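Local atomic coordinates of antigen MTB48, Mycobacterial protein (Mycobacterium smegmatis, PDB entry 4WJ1), a protein that is a substrate of the ESX-1 type VII secretion system and is probably involved in DNA conjugation, at least in the recipient strain. Residues 71-76 with 111-116; 137-142 with 257-262; 165-170 with 206-211. One frame throughout, in Å; residues are numbered along the deposited sequence.

Contact 1. Residues 71-76 with 111-116; sequences AAAIRA and PDMSGI
This contact lays part of the PE-PPE linker against the second helix of the PE domain, helix 40-96. Residues 111-116 of the linker run beside the helix face made by Ala72, Ala73 and Ala76. The linker forms a type I beta turn from Met113 to Ile116, closed by a bond from Ile116 N to Met113 O. No hydrogen bond joins the two segments; the touching is by van der Waals contact, mostly between apolar side chains.

Ile116 reaches over the helix with its longer branch. CG1 stands anti to the carbonyl carbon (chi1 -66°), and the chain continues straight to CD1. CG1 lies against Ala72 CB at 3.6 Å, and CD1 comes to 3.4 Å from Ala73 N. The small alanine side chains let the isoleucine come this near the helix backbone. Met113, a selenomethionine, bends at chi2 (-74°) and brings SE to 3.8 Å from Ala73 CB. Its side chain also touches Leu289 near the C-terminus, while Ala73 touches Ile286. At the other end, Ala76 CB sits 3.3 Å from the backbone oxygen Asp112 O.

The Asp112 side chain leads away from the helix and shapes the linker itself. Its OD1 accepts from Ser114 N in an Asx turn and from Ser114 OG at 2.9 Å, both from the same face of the carboxylate.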
loop_
_atom_site.group_PDB
_atom_site.type_symbol
_atom_site.label_atom_id
_atom_site.label_comp_id
_atom_site.label_asym_id
_atom_site.label_seq_id
_atom_site.Cartn_x
_atom_site.Cartn_y
_atom_site.Cartn_z
ATOM N N ALA A 71 -18.802 6.526 5.031
ATOM C CA ALA A 71 -20.086 5.819 5.036
ATOM C C ALA A 71 -20.918 6.251 6.228
ATOM O O ALA A 71 -22.109 6.496 6.112
ATOM C CB ALA A 71 -19.887 4.310 5.071
ATOM N N ALA A 72 -20.276 6.331 7.383
ATOM C CA ALA A 72 -20.980 6.635 8.606
ATOM C C ALA A 72 -21.471 8.080 8.576
ATOM O O ALA A 72 -22.569 8.381 9.039
ATOM C CB ALA A 72 -20.081 6.388 9.805
ATOM N N ALA A 73 -20.653 8.959 8.012
ATOM C CA ALA A 73 -20.996 10.367 7.894
ATOM C C ALA A 73 -22.205 10.514 6.987
ATOM O O ALA A 73 -23.127 11.271 7.281
ATOM C CB ALA A 73 -19.825 11.149 7.362
ATOM N N ILE A 74 -22.204 9.757 5.895
ATOM C CA ILE A 74 -23.321 9.761 4.962
ATOM C C ILE A 74 -24.578 9.275 5.667
ATOM O O ILE A 74 -25.637 9.884 5.550
ATOM C CB ILE A 74 -23.016 8.897 3.730
ATOM C CG1 ILE A 74 -22.074 9.650 2.791
ATOM C CG2 ILE A 74 -24.267 8.548 2.984
ATOM C CD1 ILE A 74 -21.416 8.754 1.737
ATOM N N ARG A 75 -24.457 8.200 6.442
ATOM C CA ARG A 75 -25.614 7.701 7.174
ATOM C C ARG A 75 -26.082 8.666 8.255
ATOM O O ARG A 75 -27.266 8.688 8.595
ATOM C CB ARG A 75 -25.311 6.345 7.791
ATOM C CG ARG A 75 -25.019 5.301 6.733
ATOM C CD ARG A 75 -25.308 3.920 7.211
ATOM N NE ARG A 75 -25.243 3.011 6.085
ATOM C CZ ARG A 75 -24.173 2.290 5.775
ATOM N NH1 ARG A 75 -23.077 2.358 6.526
ATOM N NH2 ARG A 75 -24.208 1.499 4.715
ATOM N N ALA A 76 -25.170 9.461 8.802
ATOM C CA ALA A 76 -25.563 10.418 9.831
ATOM C C ALA A 76 -26.370 11.531 9.163
ATOM O O ALA A 76 -27.403 11.963 9.666
ATOM C CB ALA A 76 -24.357 10.965 10.554
ATOM N N PRO A 111 -25.654 17.424 10.946
ATOM C CA PRO A 111 -25.617 15.976 11.192
ATOM C C PRO A 111 -24.670 15.572 12.320
ATOM O O PRO A 111 -23.566 16.102 12.427
ATOM C CB PRO A 111 -25.141 15.415 9.854
ATOM C CG PRO A 111 -25.676 16.370 8.859
ATOM C CD PRO A 111 -25.634 17.732 9.504
ATOM N N ASP A 112 -25.117 14.644 13.157
ATOM C CA ASP A 112 -24.361 14.237 14.334
ATOM C C ASP A 112 -23.269 13.230 13.975
ATOM O O ASP A 112 -23.563 12.100 13.600
ATOM C CB ASP A 112 -25.311 13.645 15.376
ATOM C CG ASP A 112 -24.629 13.351 16.689
ATOM O OD1 ASP A 112 -23.558 13.940 16.960
ATOM O OD2 ASP A 112 -25.186 12.541 17.462
HETATM N N MSE A 113 -22.014 13.653 14.094
HETATM C CA MSE A 113 -20.862 12.817 13.754
HETATM C C MSE A 113 -20.284 12.088 14.961
HETATM O O MSE A 113 -19.328 11.319 14.835
HETATM C CB MSE A 113 -19.762 13.674 13.118
HETATM C CG MSE A 113 -20.231 14.494 11.921
HETATM SE SE MSE A 113 -20.490 13.354 10.352
HETATM C CE MSE A 113 -21.853 14.366 9.429
ATOM N N SER A 114 -20.868 12.330 16.127
ATOM C CA SER A 114 -20.205 12.023 17.390
ATOM C C SER A 114 -19.942 10.539 17.637
ATOM O O SER A 114 -19.055 10.204 18.428
ATOM C CB SER A 114 -21.016 12.590 18.556
ATOM O OG SER A 114 -22.264 11.938 18.645
ATOM N N GLY A 115 -20.687 9.655 16.975
ATOM C CA GLY A 115 -20.487 8.222 17.167
ATOM C C GLY A 115 -19.641 7.545 16.104
ATOM O O GLY A 115 -19.393 6.342 16.161
ATOM N N ILE A 116 -19.197 8.322 15.125
ATOM C CA ILE A 116 -18.368 7.824 14.034
ATOM C C ILE A 116 -16.944 7.546 14.505
ATOM O O ILE A 116 -16.326 8.396 15.147
ATOM C CB ILE A 116 -18.354 8.845 12.885
ATOM C CG1 ILE A 116 -19.748 8.955 12.290
ATOM C CG2 ILE A 116 -17.370 8.468 11.826
ATOM C CD1 ILE A 116 -19.839 9.947 11.186
#

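Contact 2. Residues 137-142 with 257-262; sequences MDWEAA and MLQEQS
The chain enters helix 139-147 alongside helix 248-272, and the backbones come nearest at Trp139 and Gln259, whose CA atoms are 5.2 Å apart. This is the N-terminal end of a short helix in the PPE domain. Asp138 is its N-cap. OD1 of Asp138 takes Ala141 N with its anti lone pair, and Glu140 N more weakly.

Gln259 grips the same helix start from across the contact. Its side chain leaves with CG anti to the backbone N (chi1 -180°) and then bends at chi2, which carries the amide to the loop that leads into helix 139-147. NE2 gives a hydrogen bond to Met137 O at 2.9 Å, and the acceptor lies in the amide plane. OE1 accepts from Trp139 N at 2.9 Å on a lone pair, though this bond is less straight, with an N-H...acceptor angle of 136°. NE2 also binds Glu263, one turn further along.

The Trp139 indole is held between two side chains. Leu258 CB lies over one face, 3.9 Å from the centroid of the five-membered ring, a CH-pi contact. Glu140 CG covers the opposite face. Leu258 CD1 adds a contact of 3.7 Å to Trp139 CZ2. Gln259 OE1 meets the ring at its edge, 3.1 Å from CD1 of Trp139. Trp255 packs against the indole edge-to-face. At the base of the side chain, Ser262 CB touches Trp139 CB at 3.4 Å, while Ser262 OG bonds to His231 NE2.

One glutamine amide thus serves as both donor and acceptor to main-chain groups of Met137 and Trp139. With the aspartate cap, it satisfies polar groups at the helix start and ties the start of that helix to helix 248-272.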
loop_
_atom_site.group_PDB
_atom_site.type_symbol
_atom_site.label_atom_id
_atom_site.label_comp_id
_atom_site.label_asym_id
_atom_site.label_seq_id
_atom_site.Cartn_x
_atom_site.Cartn_y
_atom_site.Cartn_z
HETATM N N MSE A 137 34.434 -10.984 1.624
HETATM C CA MSE A 137 34.137 -12.419 1.653
HETATM C C MSE A 137 35.042 -13.268 0.765
HETATM O O MSE A 137 35.570 -12.788 -0.235
HETATM C CB MSE A 137 32.693 -12.677 1.230
HETATM C CG MSE A 137 31.633 -12.037 2.100
HETATM SE SE MSE A 137 29.959 -12.941 1.703
HETATM C CE MSE A 137 30.589 -14.772 1.980
ATOM N N ASP A 138 35.195 -14.537 1.138
ATOM C CA ASP A 138 35.869 -15.532 0.311
ATOM C C ASP A 138 34.923 -16.033 -0.788
ATOM O O ASP A 138 33.731 -16.212 -0.540
ATOM C CB ASP A 138 36.341 -16.693 1.176
ATOM C CG ASP A 138 36.875 -17.850 0.356
ATOM O OD1 ASP A 138 36.059 -18.660 -0.142
ATOM O OD2 ASP A 138 38.113 -17.960 0.231
ATOM N N TRP A 139 35.440 -16.271 -1.992
ATOM C CA TRP A 139 34.560 -16.555 -3.127
ATOM C C TRP A 139 33.851 -17.905 -3.028
ATOM O O TRP A 139 32.702 -18.031 -3.456
ATOM C CB TRP A 139 35.326 -16.471 -4.449
ATOM C CG TRP A 139 36.304 -17.571 -4.737
ATOM C CD1 TRP A 139 37.636 -17.576 -4.451
ATOM C CD2 TRP A 139 36.037 -18.796 -5.431
ATOM N NE1 TRP A 139 38.213 -18.743 -4.899
ATOM C CE2 TRP A 139 37.253 -19.506 -5.505
ATOM C CE3 TRP A 139 34.886 -19.371 -5.975
ATOM C CZ2 TRP A 139 37.346 -20.761 -6.103
ATOM C CZ3 TRP A 139 34.986 -20.624 -6.578
ATOM C CH2 TRP A 139 36.202 -21.302 -6.632
ATOM N N GLU A 140 34.514 -18.912 -2.471
ATOM C CA GLU A 140 33.852 -20.202 -2.328
ATOM C C GLU A 140 32.778 -20.072 -1.254
ATOM O O GLU A 140 31.659 -20.558 -1.419
ATOM C CB GLU A 140 34.835 -21.315 -1.981
ATOM C CG GLU A 140 36.174 -21.211 -2.697
ATOM C CD GLU A 140 37.114 -22.378 -2.380
ATOM O OE1 GLU A 140 36.691 -23.310 -1.652
ATOM O OE2 GLU A 140 38.277 -22.359 -2.857
ATOM N N ALA A 141 33.117 -19.384 -0.166
ATOM C CA ALA A 141 32.164 -19.139 0.907
ATOM C C ALA A 141 30.939 -18.411 0.382
ATOM O O ALA A 141 29.818 -18.719 0.779
ATOM C CB ALA A 141 32.809 -18.342 2.020
ATOM N N ALA A 142 31.154 -17.444 -0.505
ATOM C CA ALA A 142 30.046 -16.652 -1.021
ATOM C C ALA A 142 29.225 -17.450 -2.032
ATOM O O ALA A 142 27.995 -17.372 -2.046
ATOM C CB ALA A 142 30.560 -15.364 -1.634
HETATM N N MSE A 257 41.722 -15.028 -9.678
HETATM C CA MSE A 257 40.750 -14.581 -10.670
HETATM C C MSE A 257 39.322 -14.779 -10.191
HETATM O O MSE A 257 38.486 -13.885 -10.320
HETATM C CB MSE A 257 40.944 -15.312 -11.990
HETATM C CG MSE A 257 42.023 -14.728 -12.844
HETATM SE SE MSE A 257 42.142 -15.739 -14.484
HETATM C CE MSE A 257 40.367 -15.320 -15.160
ATOM N N LEU A 258 39.055 -15.951 -9.632
ATOM C CA LEU A 258 37.730 -16.261 -9.121
ATOM C C LEU A 258 37.405 -15.382 -7.923
ATOM O O LEU A 258 36.268 -14.945 -7.753
ATOM C CB LEU A 258 37.629 -17.744 -8.760
ATOM C CG LEU A 258 37.751 -18.669 -9.978
ATOM C CD1 LEU A 258 38.264 -20.027 -9.584
ATOM C CD2 LEU A 258 36.405 -18.792 -10.669
ATOM N N GLN A 259 38.410 -15.110 -7.099
ATOM C CA GLN A 259 38.209 -14.222 -5.965
ATOM C C GLN A 259 37.837 -12.817 -6.442
ATOM O O GLN A 259 36.935 -12.182 -5.882
ATOM C CB GLN A 259 39.462 -14.179 -5.083
ATOM C CG GLN A 259 39.329 -13.276 -3.869
ATOM C CD GLN A 259 38.235 -13.724 -2.925
ATOM O OE1 GLN A 259 37.847 -14.890 -2.916
ATOM N NE2 GLN A 259 37.720 -12.791 -2.131
ATOM N N GLU A 260 38.511 -12.335 -7.485
ATOM C CA GLU A 260 38.186 -11.007 -7.997
ATOM C C GLU A 260 36.809 -11.024 -8.686
ATOM O O GLU A 260 36.059 -10.054 -8.587
ATOM C CB GLU A 260 39.269 -10.466 -8.946
ATOM C CG GLU A 260 39.036 -8.983 -9.288
ATOM C CD GLU A 260 40.152 -8.284 -10.081
ATOM O OE1 GLU A 260 41.175 -8.912 -10.421
ATOM O OE2 GLU A 260 40.005 -7.063 -10.334
ATOM N N GLN A 261 36.450 -12.127 -9.340
ATOM C CA GLN A 261 35.092 -12.273 -9.864
ATOM C C GLN A 261 34.050 -12.108 -8.771
ATOM O O GLN A 261 33.043 -11.418 -8.956
ATOM C CB GLN A 261 34.898 -13.628 -10.520
ATOM C CG GLN A 261 35.260 -13.658 -11.973
ATOM C CD GLN A 261 35.322 -15.078 -12.509
ATOM O OE1 GLN A 261 34.455 -15.898 -12.196
ATOM N NE2 GLN A 261 36.347 -15.375 -13.321
ATOM N N SER A 262 34.285 -12.762 -7.640
ATOM C CA SER A 262 33.340 -12.719 -6.547
ATOM C C SER A 262 33.224 -11.309 -5.990
ATOM O O SER A 262 32.122 -10.786 -5.823
ATOM C CB SER A 262 33.756 -13.667 -5.447
ATOM O OG SER A 262 32.892 -13.539 -4.337
#

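Contact 3. Residues 165-170 with 206-211; sequences DYQSTL and MGAECG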
loop_
_atom_site.group_PDB
_atom_site.type_symbol
_atom_site.label_atom_id
_atom_site.label_comp_id
_atom_site.label_asym_id
_atom_site.label_seq_id
_atom_site.Cartn_x
_atom_site.Cartn_y
_atom_site.Cartn_z
ATOM N N ASP A 165 0.605 -6.032 -9.403
ATOM C CA ASP A 165 -0.744 -6.279 -9.874
ATOM C C ASP A 165 -1.795 -5.758 -8.946
ATOM O O ASP A 165 -2.972 -5.706 -9.305
ATOM C CB ASP A 165 -0.953 -7.754 -10.084
ATOM C CG ASP A 165 -0.149 -8.274 -11.237
ATOM O OD1 ASP A 165 0.197 -7.511 -12.164
ATOM O OD2 ASP A 165 0.127 -9.460 -11.220
ATOM N N TYR A 166 -1.372 -5.370 -7.752
ATOM C CA TYR A 166 -2.295 -4.823 -6.776
ATOM C C TYR A 166 -2.585 -3.359 -7.088
ATOM O O TYR A 166 -3.576 -2.804 -6.629
ATOM C CB TYR A 166 -1.727 -4.958 -5.375
ATOM C CG TYR A 166 -2.775 -4.903 -4.292
ATOM C CD1 TYR A 166 -3.875 -5.753 -4.331
ATOM C CD2 TYR A 166 -2.660 -4.020 -3.223
ATOM C CE1 TYR A 166 -4.833 -5.718 -3.342
ATOM C CE2 TYR A 166 -3.608 -3.989 -2.225
ATOM C CZ TYR A 166 -4.689 -4.842 -2.291
ATOM O OH TYR A 166 -5.637 -4.830 -1.305
ATOM N N GLN A 167 -1.697 -2.746 -7.865
ATOM C CA GLN A 167 -1.831 -1.350 -8.208
ATOM C C GLN A 167 -3.181 -1.141 -8.859
ATOM O O GLN A 167 -3.940 -0.261 -8.466
ATOM C CB GLN A 167 -0.709 -0.895 -9.142
ATOM C CG GLN A 167 -1.125 0.246 -10.058
ATOM C CD GLN A 167 0.035 1.142 -10.453
ATOM O OE1 GLN A 167 1.185 0.693 -10.546
ATOM N NE2 GLN A 167 -0.256 2.431 -10.658
ATOM N N SER A 168 -3.501 -1.983 -9.831
ATOM C CA SER A 168 -4.761 -1.833 -10.534
ATOM C C SER A 168 -5.941 -2.127 -9.598
ATOM O O SER A 168 -7.027 -1.600 -9.783
ATOM C CB SER A 168 -4.806 -2.745 -11.755
ATOM O OG SER A 168 -5.405 -3.965 -11.408
ATOM N N THR A 169 -5.726 -2.964 -8.589
ATOM C CA THR A 169 -6.771 -3.220 -7.610
ATOM C C THR A 169 -7.129 -1.960 -6.849
ATOM O O THR A 169 -8.303 -1.628 -6.693
ATOM C CB THR A 169 -6.359 -4.275 -6.587
ATOM O OG1 THR A 169 -5.925 -5.453 -7.262
ATOM C CG2 THR A 169 -7.548 -4.622 -5.726
ATOM N N LEU A 170 -6.104 -1.273 -6.355
ATOM C CA LEU A 170 -6.314 -0.078 -5.562
ATOM C C LEU A 170 -6.868 1.064 -6.407
ATOM O O LEU A 170 -7.725 1.801 -5.950
ATOM C CB LEU A 170 -5.023 0.343 -4.880
ATOM C CG LEU A 170 -4.579 -0.653 -3.815
ATOM C CD1 LEU A 170 -3.470 -0.076 -2.968
ATOM C CD2 LEU A 170 -5.751 -1.133 -2.960
HETATM N N MSE A 206 -2.183 5.240 -3.691
HETATM C CA MSE A 206 -1.765 4.022 -3.041
HETATM C C MSE A 206 -1.453 2.945 -4.094
HETATM O O MSE A 206 -0.497 2.184 -3.947
HETATM C CB MSE A 206 -2.835 3.553 -2.060
HETATM C CG MSE A 206 -2.873 4.382 -0.793
HETATM SE SE MSE A 206 -1.103 4.688 -0.007
HETATM C CE MSE A 206 -0.842 6.530 -0.599
ATOM N N GLY A 207 -2.249 2.906 -5.159
ATOM C CA GLY A 207 -1.978 2.024 -6.286
ATOM C C GLY A 207 -0.619 2.341 -6.894
ATOM O O GLY A 207 0.178 1.458 -7.153
ATOM N N ALA A 208 -0.340 3.617 -7.104
ATOM C CA ALA A 208 0.933 4.017 -7.685
ATOM C C ALA A 208 2.095 3.620 -6.794
ATOM O O ALA A 208 3.184 3.327 -7.302
ATOM C CB ALA A 208 0.959 5.516 -7.931
ATOM N N GLU A 209 1.869 3.641 -5.476
ATOM C CA GLU A 209 2.891 3.213 -4.520
ATOM C C GLU A 209 3.118 1.711 -4.649
ATOM O O GLU A 209 4.234 1.238 -4.504
ATOM C CB GLU A 209 2.507 3.552 -3.080
ATOM C CG GLU A 209 2.323 5.046 -2.779
ATOM C CD GLU A 209 3.622 5.837 -2.750
ATOM O OE1 GLU A 209 4.675 5.299 -3.134
ATOM O OE2 GLU A 209 3.589 7.026 -2.357
ATOM N N CYS A 210 2.050 0.975 -4.918
ATOM C CA CYS A 210 2.160 -0.434 -5.236
ATOM C C CYS A 210 3.101 -0.603 -6.421
ATOM O O CYS A 210 3.968 -1.466 -6.403
ATOM C CB CYS A 210 0.784 -1.029 -5.536
ATOM S SG CYS A 210 -0.236 -1.231 -4.073
ATOM N N GLY A 211 2.948 0.258 -7.425
ATOM C CA GLY A 211 3.812 0.245 -8.588
ATOM C C GLY A 211 5.258 0.505 -8.187
ATOM O O GLY A 211 6.178 -0.167 -8.652
#
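Apolar and sulfur contacts join helices 154-178 and 187-230, which follow each other in the chain and form an antiparallel helical hairpin of the PPE domain. The axes of the two segments come within 7.4 Å, with their directions 177° apart. Leu170 CD1 touches Cys210 SG at 3.6 Å and Met206 CB at 3.8 Å. Cys210 SG also comes to the edge of the Tyr166 ring. SG lies 3.8 Å from Tyr166 CD2; seen from the ring centroid it is 77° off the normal, a sulfur-aromatic contact at the edge and not over the face.

Close backbone packing is made possible by glycine. The CA atoms of Gln167 and Gly207 are 3.9 Å apart. Gly207, with no side chain, lets the helices come close here, and Leu170 CB rests on Gly207 CA.

Gln167 is a knob in a hole formed by Gly207, Ala208, Cys210 and Gly211. Its CG is anti to the backbone N (chi1 151°), and the chain stays extended as it passes along the other helix. CB lies 3.2 Å from Gly207 O, and OE1 ends 3.3 Å from Gly211 CA. The polar end is turned to its own helix as well, where NE2 bonds to Glu171.

No hydrogen bond crosses between the segments. Tyr166 OH bonds to Pro27 O in a loop of the PE part. Helix 40-96 of the PE domain packs alongside this pair: Phe60 touches Tyr166, Leu170, Met206 and Cys210, joining both PPE helices to the PE helix.

From the N terminus, the chain runs through helix 40-96 and into the long linker, where contact 1 closes the first loop by bringing residues 111-116 back to 71-76. The linker then reaches helix 139-147 and opens contact 2, which does not close until helix 248-272. Contact 3 lies within that span: it opens on helix 154-178 and closes on helix 187-230. Contacts 1 and 2 lie on opposite sides of the chain's centre, their centres about 65 Å apart. Contact 3 is near the middle. Contact 1 ties the linker to the PE domain, while contacts 2 and 3 join helices of the PPE domain.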